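Local coordinates for VirX1 (Cyanophage Syn10, PDB 6QGM), which iodinates diverse substrates as a viral halogenase of the tryptophan halogenase family, probably depending on flavin, at residues 233-244 and 330-341. Residues are numbered along the deposited sequence; the frame is centred on the assembly and turned at random.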
ATOM      1  N   LEU B 233     -31.390   5.430 -13.226  1.00 55.29           N
ATOM      2  CA  LEU B 233     -30.401   4.638 -12.450  1.00 54.49           C
ATOM      3  C   LEU B 233     -31.067   4.101 -11.182  1.00 54.31           C
ATOM      4  O   LEU B 233     -31.110   2.859 -10.996  1.00 51.59           O
ATOM      5  CB  LEU B 233     -29.187   5.516 -12.125  1.00 52.95           C
ATOM      6  CG  LEU B 233     -28.083   4.831 -11.324  1.00 53.53           C
ATOM      7  CD1 LEU B 233     -27.717   3.489 -11.941  1.00 53.93           C
ATOM      8  CD2 LEU B 233     -26.852   5.712 -11.214  1.00 53.72           C
ATOM      9  N   GLY B 234     -31.566   5.019 -10.352  1.00 55.74           N
ATOM     10  CA  GLY B 234     -32.159   4.720  -9.030  1.00 58.82           C
ATOM     11  C   GLY B 234     -33.514   4.030  -9.153  1.00 60.62           C
ATOM     12  O   GLY B 234     -33.637   2.932  -8.592  1.00 63.05           O
ATOM     13  N   GLU B 235     -34.487   4.643  -9.840  1.00 61.34           N
ATOM     14  CA  GLU B 235     -35.878   4.142  -9.897  1.00 66.80           C
ATOM     15  C   GLU B 235     -35.940   2.952 -10.862  1.00 67.19           C
ATOM     16  O   GLU B 235     -36.145   1.827 -10.374  1.00 71.67           O
ATOM     17  CB  GLU B 235     -36.901   5.233 -10.242  1.00 69.25           C
ATOM     18  CG  GLU B 235     -38.336   4.735  -9.997  1.00 73.27           C
ATOM     19  CD  GLU B 235     -39.480   5.697 -10.251  1.00 78.62           C
ATOM     20  OE1 GLU B 235     -39.478   6.756  -9.613  1.00 84.21           O
ATOM     21  OE2 GLU B 235     -40.388   5.377 -11.064  1.00 79.62           O
ATOM     22  N   PHE B 236     -35.769   3.169 -12.164  1.00 66.40           N
ATOM     23  CA  PHE B 236     -36.030   2.151 -13.215  1.00 66.14           C
ATOM     24  C   PHE B 236     -35.057   0.970 -13.077  1.00 64.83           C
ATOM     25  O   PHE B 236     -35.560  -0.155 -13.138  1.00 63.32           O
ATOM     26  CB  PHE B 236     -35.954   2.752 -14.622  1.00 67.41           C
ATOM     27  CG  PHE B 236     -37.013   3.762 -14.992  1.00 69.01           C
ATOM     28  CD1 PHE B 236     -38.126   3.982 -14.190  1.00 69.74           C
ATOM     29  CD2 PHE B 236     -36.917   4.459 -16.191  1.00 71.15           C
ATOM     30  CE1 PHE B 236     -39.105   4.889 -14.570  1.00 70.23           C
ATOM     31  CE2 PHE B 236     -37.898   5.366 -16.568  1.00 72.57           C
ATOM     32  CZ  PHE B 236     -38.994   5.579 -15.758  1.00 71.15           C
ATOM     33  N   MET B 237     -33.744   1.206 -12.928  1.00 65.94           N
ATOM     34  CA  MET B 237     -32.710   0.133 -12.823  1.00 65.48           C
ATOM     35  C   MET B 237     -32.571  -0.310 -11.360  1.00 62.99           C
ATOM     36  O   MET B 237     -31.907  -1.336 -11.103  1.00 60.68           O
ATOM     37  CB  MET B 237     -31.347   0.595 -13.354  1.00 68.61           C
ATOM     38  CG  MET B 237     -31.286   0.760 -14.879  1.00 73.99           C
ATOM     39  SD  MET B 237     -31.546  -0.750 -15.851  1.00 79.78           S
ATOM     40  CE  MET B 237     -30.438  -1.819 -14.948  1.00 80.51           C
ATOM     41  N   GLY B 238     -33.161   0.445 -10.433  1.00 60.62           N
ATOM     42  CA  GLY B 238     -33.279   0.065  -9.015  1.00 58.97           C
ATOM     43  C   GLY B 238     -31.961   0.078  -8.264  1.00 56.79           C
ATOM     44  O   GLY B 238     -31.860  -0.655  -7.292  1.00 56.81           O
ATOM     45  N   GLU B 239     -30.988   0.891  -8.655  1.00 58.77           N
ATOM     46  CA  GLU B 239     -29.661   0.892  -7.974  1.00 60.00           C
ATOM     47  C   GLU B 239     -29.789   1.565  -6.599  1.00 58.40           C
ATOM     48  O   GLU B 239     -30.280   2.706  -6.514  1.00 57.96           O
ATOM     49  CB  GLU B 239     -28.576   1.557  -8.827  1.00 61.14           C
ATOM     50  CG  GLU B 239     -27.165   1.164  -8.407  1.00 61.80           C
ATOM     51  CD  GLU B 239     -26.857  -0.324  -8.473  1.00 63.41           C
ATOM     52  OE1 GLU B 239     -27.601  -1.059  -9.162  1.00 63.80           O
ATOM     53  OE2 GLU B 239     -25.882  -0.757  -7.838  1.00 63.79           O
ATOM     54  N   ALA B 240     -29.334   0.853  -5.570  1.00 57.37           N
ATOM     55  CA  ALA B 240     -29.325   1.262  -4.147  1.00 55.93           C
ATOM     56  C   ALA B 240     -28.572   2.581  -3.982  1.00 54.67           C
ATOM     57  O   ALA B 240     -27.724   2.877  -4.818  1.00 55.48           O
ATOM     58  CB  ALA B 240     -28.678   0.173  -3.323  1.00 55.24           C
ATOM     59  N   PHE B 241     -28.829   3.286  -2.884  1.00 54.15           N
ATOM     60  CA  PHE B 241     -28.186   4.564  -2.512  1.00 53.54           C
ATOM     61  C   PHE B 241     -27.464   4.411  -1.170  1.00 54.66           C
ATOM     62  O   PHE B 241     -28.125   4.149  -0.178  1.00 54.66           O
ATOM     63  CB  PHE B 241     -29.252   5.660  -2.473  1.00 54.57           C
ATOM     64  CG  PHE B 241     -28.706   7.024  -2.167  1.00 56.01           C
ATOM     65  CD1 PHE B 241     -28.050   7.762  -3.146  1.00 55.98           C
ATOM     66  CD2 PHE B 241     -28.818   7.552  -0.885  1.00 57.07           C
ATOM     67  CE1 PHE B 241     -27.522   9.005  -2.854  1.00 55.14           C
ATOM     68  CE2 PHE B 241     -28.279   8.794  -0.593  1.00 57.71           C
ATOM     69  CZ  PHE B 241     -27.630   9.503  -1.581  1.00 56.50           C
ATOM     70  N   SER B 242     -26.138   4.591  -1.138  1.00 57.72           N
ATOM     71  CA  SER B 242     -25.331   4.679   0.114  1.00 57.04           C
ATOM     72  C   SER B 242     -25.275   6.130   0.580  1.00 56.40           C
ATOM     73  O   SER B 242     -24.603   6.942  -0.048  1.00 54.24           O
ATOM     74  CB  SER B 242     -23.927   4.152  -0.067  1.00 56.63           C
ATOM     75  OG  SER B 242     -23.922   2.814  -0.523  1.00 56.82           O
ATOM     76  N   PRO B 243     -25.940   6.505   1.696  1.00 57.98           N
ATOM     77  CA  PRO B 243     -25.834   7.866   2.232  1.00 56.75           C
ATOM     78  C   PRO B 243     -24.472   8.072   2.925  1.00 54.81           C
ATOM     79  O   PRO B 243     -23.869   7.087   3.280  1.00 56.04           O
ATOM     80  CB  PRO B 243     -27.011   7.941   3.216  1.00 55.81           C
ATOM     81  CG  PRO B 243     -27.137   6.529   3.718  1.00 56.64           C
ATOM     82  CD  PRO B 243     -26.809   5.651   2.520  1.00 58.41           C
ATOM     83  N   PHE B 244     -24.031   9.325   3.091  1.00 52.22           N
ATOM     84  CA  PHE B 244     -22.765   9.695   3.775  1.00 51.34           C
ATOM     85  C   PHE B 244     -23.010  10.077   5.250  1.00 52.79           C
ATOM     86  O   PHE B 244     -22.071  10.650   5.871  1.00 51.76           O
ATOM     87  CB  PHE B 244     -22.084  10.872   3.070  1.00 51.74           C
ATOM     88  CG  PHE B 244     -21.549  10.603   1.682  1.00 48.90           C
ATOM     89  CD1 PHE B 244     -20.851   9.439   1.409  1.00 47.04           C
ATOM     90  CD2 PHE B 244     -21.710  11.532   0.661  1.00 47.11           C
ATOM     91  CE1 PHE B 244     -20.353   9.196   0.141  1.00 46.74           C
ATOM     92  CE2 PHE B 244     -21.210  11.284  -0.606  1.00 45.93           C
ATOM     93  CZ  PHE B 244     -20.535  10.116  -0.862  1.00 46.33           C
ATOM     94  N   HIS B 330     -27.445  13.040  -0.256  1.00 64.30           N
ATOM     95  CA  HIS B 330     -26.051  13.215   0.235  1.00 65.90           C
ATOM     96  C   HIS B 330     -25.372  11.843   0.359  1.00 66.18           C
ATOM     97  O   HIS B 330     -25.385  11.238   1.457  1.00 68.53           O
ATOM     98  CB  HIS B 330     -26.014  14.006   1.549  1.00 64.40           C
ATOM     99  CG  HIS B 330     -24.727  14.733   1.767  1.00 62.31           C
ATOM    100  ND1 HIS B 330     -24.578  15.677   2.743  1.00 59.88           N
ATOM    101  CD2 HIS B 330     -23.549  14.684   1.116  1.00 62.36           C
ATOM    102  CE1 HIS B 330     -23.356  16.161   2.709  1.00 60.95           C
ATOM    103  NE2 HIS B 330     -22.706  15.572   1.717  1.00 61.08           N
ATOM    104  N   GLY B 331     -24.799  11.381  -0.750  1.00 62.63           N
ATOM    105  CA  GLY B 331     -24.303  10.004  -0.895  1.00 63.99           C
ATOM    106  C   GLY B 331     -24.056   9.672  -2.347  1.00 62.94           C
ATOM    107  O   GLY B 331     -23.853  10.598  -3.152  1.00 66.38           O
ATOM    108  N   LYS B 332     -24.086   8.382  -2.668  1.00 61.01           N
ATOM    109  CA  LYS B 332     -23.822   7.839  -4.021  1.00 61.82           C
ATOM    110  C   LYS B 332     -24.658   6.576  -4.204  1.00 58.96           C
ATOM    111  O   LYS B 332     -24.895   5.863  -3.209  1.00 58.67           O
ATOM    112  CB  LYS B 332     -22.350   7.450  -4.158  1.00 63.28           C
ATOM    113  CG  LYS B 332     -21.807   6.773  -2.907  1.00 65.04           C
ATOM    114  CD  LYS B 332     -20.596   5.936  -3.103  1.00 67.35           C
ATOM    115  CE  LYS B 332     -20.399   4.992  -1.938  1.00 66.71           C
ATOM    116  NZ  LYS B 332     -19.079   4.315  -2.012  1.00 70.71           N
ATOM    117  N   ARG B 333     -25.056   6.305  -5.441  1.00 55.76           N
ATOM    118  CA  ARG B 333     -25.522   4.965  -5.853  1.00 54.05           C
ATOM    119  C   ARG B 333     -24.338   3.998  -5.695  1.00 53.48           C
ATOM    120  O   ARG B 333     -23.162   4.439  -5.788  1.00 51.06           O
ATOM    121  CB  ARG B 333     -26.040   5.008  -7.288  1.00 54.06           C
ATOM    122  CG  ARG B 333     -27.154   6.016  -7.527  1.00 55.02           C
ATOM    123  CD  ARG B 333     -28.441   5.584  -6.856  1.00 55.70           C
ATOM    124  NE  ARG B 333     -29.360   6.690  -6.633  1.00 55.01           N
ATOM    125  CZ  ARG B 333     -30.548   6.549  -6.070  1.00 55.75           C
ATOM    126  NH1 ARG B 333     -30.965   5.349  -5.703  1.00 58.17           N
ATOM    127  NH2 ARG B 333     -31.318   7.597  -5.879  1.00 56.33           N
ATOM    128  N   THR B 334     -24.629   2.719  -5.471  1.00 52.92           N
ATOM    129  CA  THR B 334     -23.600   1.661  -5.274  1.00 51.61           C
ATOM    130  C   THR B 334     -22.845   1.438  -6.590  1.00 50.15           C
ATOM    131  O   THR B 334     -21.770   0.838  -6.551  1.00 48.36           O
ATOM    132  CB  THR B 334     -24.255   0.399  -4.691  1.00 51.37           C
ATOM    133  OG1 THR B 334     -25.270  -0.064  -5.577  1.00 50.31           O
ATOM    134  CG2 THR B 334     -24.901   0.656  -3.350  1.00 51.93           C
ATOM    135  N   ARG B 335     -23.414   1.896  -7.710  1.00 49.96           N
ATOM    136  CA  ARG B 335     -22.790   1.852  -9.051  1.00 50.62           C
ATOM    137  C   ARG B 335     -23.355   2.984  -9.901  1.00 53.60           C
ATOM    138  O   ARG B 335     -24.549   3.300  -9.750  1.00 55.54           O
ATOM    139  CB  ARG B 335     -23.090   0.532  -9.754  1.00 50.92           C
ATOM    140  CG  ARG B 335     -22.291  -0.649  -9.230  1.00 52.02           C
ATOM    141  CD  ARG B 335     -22.611  -1.914 -10.000  1.00 52.27           C
ATOM    142  NE  ARG B 335     -24.025  -2.223  -9.898  1.00 53.00           N
ATOM    143  CZ  ARG B 335     -24.651  -3.151 -10.602  1.00 54.47           C
ATOM    144  NH1 ARG B 335     -23.984  -3.925 -11.438  1.00 56.03           N
ATOM    145  NH2 ARG B 335     -25.944  -3.336 -10.439  1.00 55.66           N
ATOM    146  N   ALA B 336     -22.529   3.536 -10.790  1.00 55.75           N
ATOM    147  CA  ALA B 336     -22.886   4.622 -11.729  1.00 56.81           C
ATOM    148  C   ALA B 336     -23.377   4.023 -13.053  1.00 58.47           C
ATOM    149  O   ALA B 336     -24.379   4.535 -13.614  1.00 60.32           O
ATOM    150  CB  ALA B 336     -21.682   5.489 -11.941  1.00 57.04           C
ATOM    151  N   TRP B 337     -22.686   2.980 -13.533  1.00 57.14           N
ATOM    152  CA  TRP B 337     -23.007   2.261 -14.789  1.00 54.99           C
ATOM    153  C   TRP B 337     -23.649   0.920 -14.444  1.00 54.59           C
ATOM    154  O   TRP B 337     -22.938   0.041 -13.936  1.00 55.20           O
ATOM    155  CB  TRP B 337     -21.739   2.085 -15.619  1.00 55.86           C
ATOM    156  CG  TRP B 337     -21.992   1.853 -17.077  1.00 55.20           C
ATOM    157  CD1 TRP B 337     -23.065   1.236 -17.654  1.00 54.96           C
ATOM    158  CD2 TRP B 337     -21.118   2.232 -18.152  1.00 54.62           C
ATOM    159  NE1 TRP B 337     -22.922   1.206 -19.012  1.00 55.42           N
ATOM    160  CE2 TRP B 337     -21.739   1.814 -19.349  1.00 54.95           C
ATOM    161  CE3 TRP B 337     -19.887   2.889 -18.215  1.00 53.95           C
ATOM    162  CZ2 TRP B 337     -21.159   2.031 -20.599  1.00 55.58           C
ATOM    163  CZ3 TRP B 337     -19.322   3.104 -19.451  1.00 54.80           C
ATOM    164  CH2 TRP B 337     -19.938   2.665 -20.625  1.00 55.16           C
ATOM    165  N   VAL B 338     -24.956   0.798 -14.678  1.00 55.84           N
ATOM    166  CA  VAL B 338     -25.750  -0.434 -14.405  1.00 59.03           C
ATOM    167  C   VAL B 338     -26.458  -0.815 -15.703  1.00 61.41           C
ATOM    168  O   VAL B 338     -27.183   0.048 -16.248  1.00 64.83           O
ATOM    169  CB  VAL B 338     -26.763  -0.195 -13.271  1.00 58.38           C
ATOM    170  CG1 VAL B 338     -27.688  -1.380 -13.078  1.00 57.00           C
ATOM    171  CG2 VAL B 338     -26.068   0.163 -11.978  1.00 58.76           C
ATOM    172  N   ASN B 339     -26.277  -2.050 -16.164  1.00 61.77           N
ATOM    173  CA  ASN B 339     -26.741  -2.502 -17.497  1.00 61.29           C
ATOM    174  C   ASN B 339     -26.384  -1.409 -18.499  1.00 59.69           C
ATOM    175  O   ASN B 339     -25.229  -0.936 -18.422  1.00 59.80           O
ATOM    176  CB  ASN B 339     -28.220  -2.879 -17.434  1.00 62.06           C
ATOM    177  CG  ASN B 339     -28.417  -4.051 -16.513  1.00 63.40           C
ATOM    178  OD1 ASN B 339     -29.077  -3.934 -15.498  1.00 66.29           O
ATOM    179  ND2 ASN B 339     -27.772  -5.160 -16.830  1.00 65.89           N
ATOM    180  N   ASN B 340     -27.339  -0.984 -19.333  1.00 60.52           N
ATOM    181  CA  ASN B 340     -27.113  -0.040 -20.454  1.00 61.76           C
ATOM    182  C   ASN B 340     -27.555   1.374 -20.046  1.00 61.21           C
ATOM    183  O   ASN B 340     -28.025   2.111 -20.927  1.00 63.13           O
ATOM    184  CB  ASN B 340     -27.806  -0.531 -21.728  1.00 61.61           C
ATOM    185  CG  ASN B 340     -29.310  -0.544 -21.637  1.00 61.72           C
ATOM    186  OD1 ASN B 340     -29.880  -0.701 -20.557  1.00 61.83           O
ATOM    187  ND2 ASN B 340     -29.963  -0.355 -22.773  1.00 63.66           N
ATOM    188  N   CYS B 341     -27.371   1.736 -18.774  1.00 60.01           N
ATOM    189  CA  CYS B 341     -27.737   3.060 -18.203  1.00 60.06           C
ATOM    190  C   CYS B 341     -26.585   3.581 -17.332  1.00 60.76           C
ATOM    191  O   CYS B 341     -26.073   2.790 -16.512  1.00 61.85           O
ATOM    192  CB  CYS B 341     -29.018   2.955 -17.391  1.00 61.13           C
ATOM    193  SG  CYS B 341     -29.280   4.362 -16.273  1.00 63.19           S
TER
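Phe241, Ser242 and Pro243 pair antiparallel with Arg333, Lys332 and Gly331 in a short two-strand ladder that continues, towards helix 231-236, into a polar and then an apolar contact. Strand 331-333 is the middle of a three-stranded sheet completed by 349-350, while strand 337-338 is an edge strand of the mixed sheet that carries the probable Rossmann-type dinucleotide fold, so the contact spans two sheets. Ser242 and Lys332 form the hydrogen-bonded pair, with Ser242 N to Lys332 O at 2.7 Å and Lys332 N to Ser242 O at 3.0 Å; Phe244 N to His330 O adds one more rung. The ring of Phe244 folds back to lay a face over Gly331, whose CA makes a CH-pi contact 3.5 Å from the ring centroid. Lys332 NZ makes salt bridges to Asp393 and Asp397 of helix 382-408.

The guanidinium of Arg333 is sandwiched between Phe241 CB and Gly234 CA, each offset toward its rim, and NH1 gives a hydrogen bond of 2.8 Å to Glu239 O; together these limit its rotation. Bent at chi2 (-70°), its chain slides past Leu233 in the opposite direction, with Leu233 CD2 against Arg333 CG. The carboxylate of Glu239 reaches the loop after the strand: OE2 takes, from above the carboxylate plane, Arg335 NE at 3.1 Å, whereas Arg335 NH2 meets OE1 on its syn side at 3.1 Å. The two planes stand 54° apart, so this two-nitrogen salt bridge is not coplanar. Val338 CG2 lies over a face of that guanidinium and also packs on Leu233 CD1, at 3.7 Å. With one Arg335 nitrogen to each oxygen, the ionised form of Glu239 is probably favoured, its charge offset where the chain leaves strand 331-333.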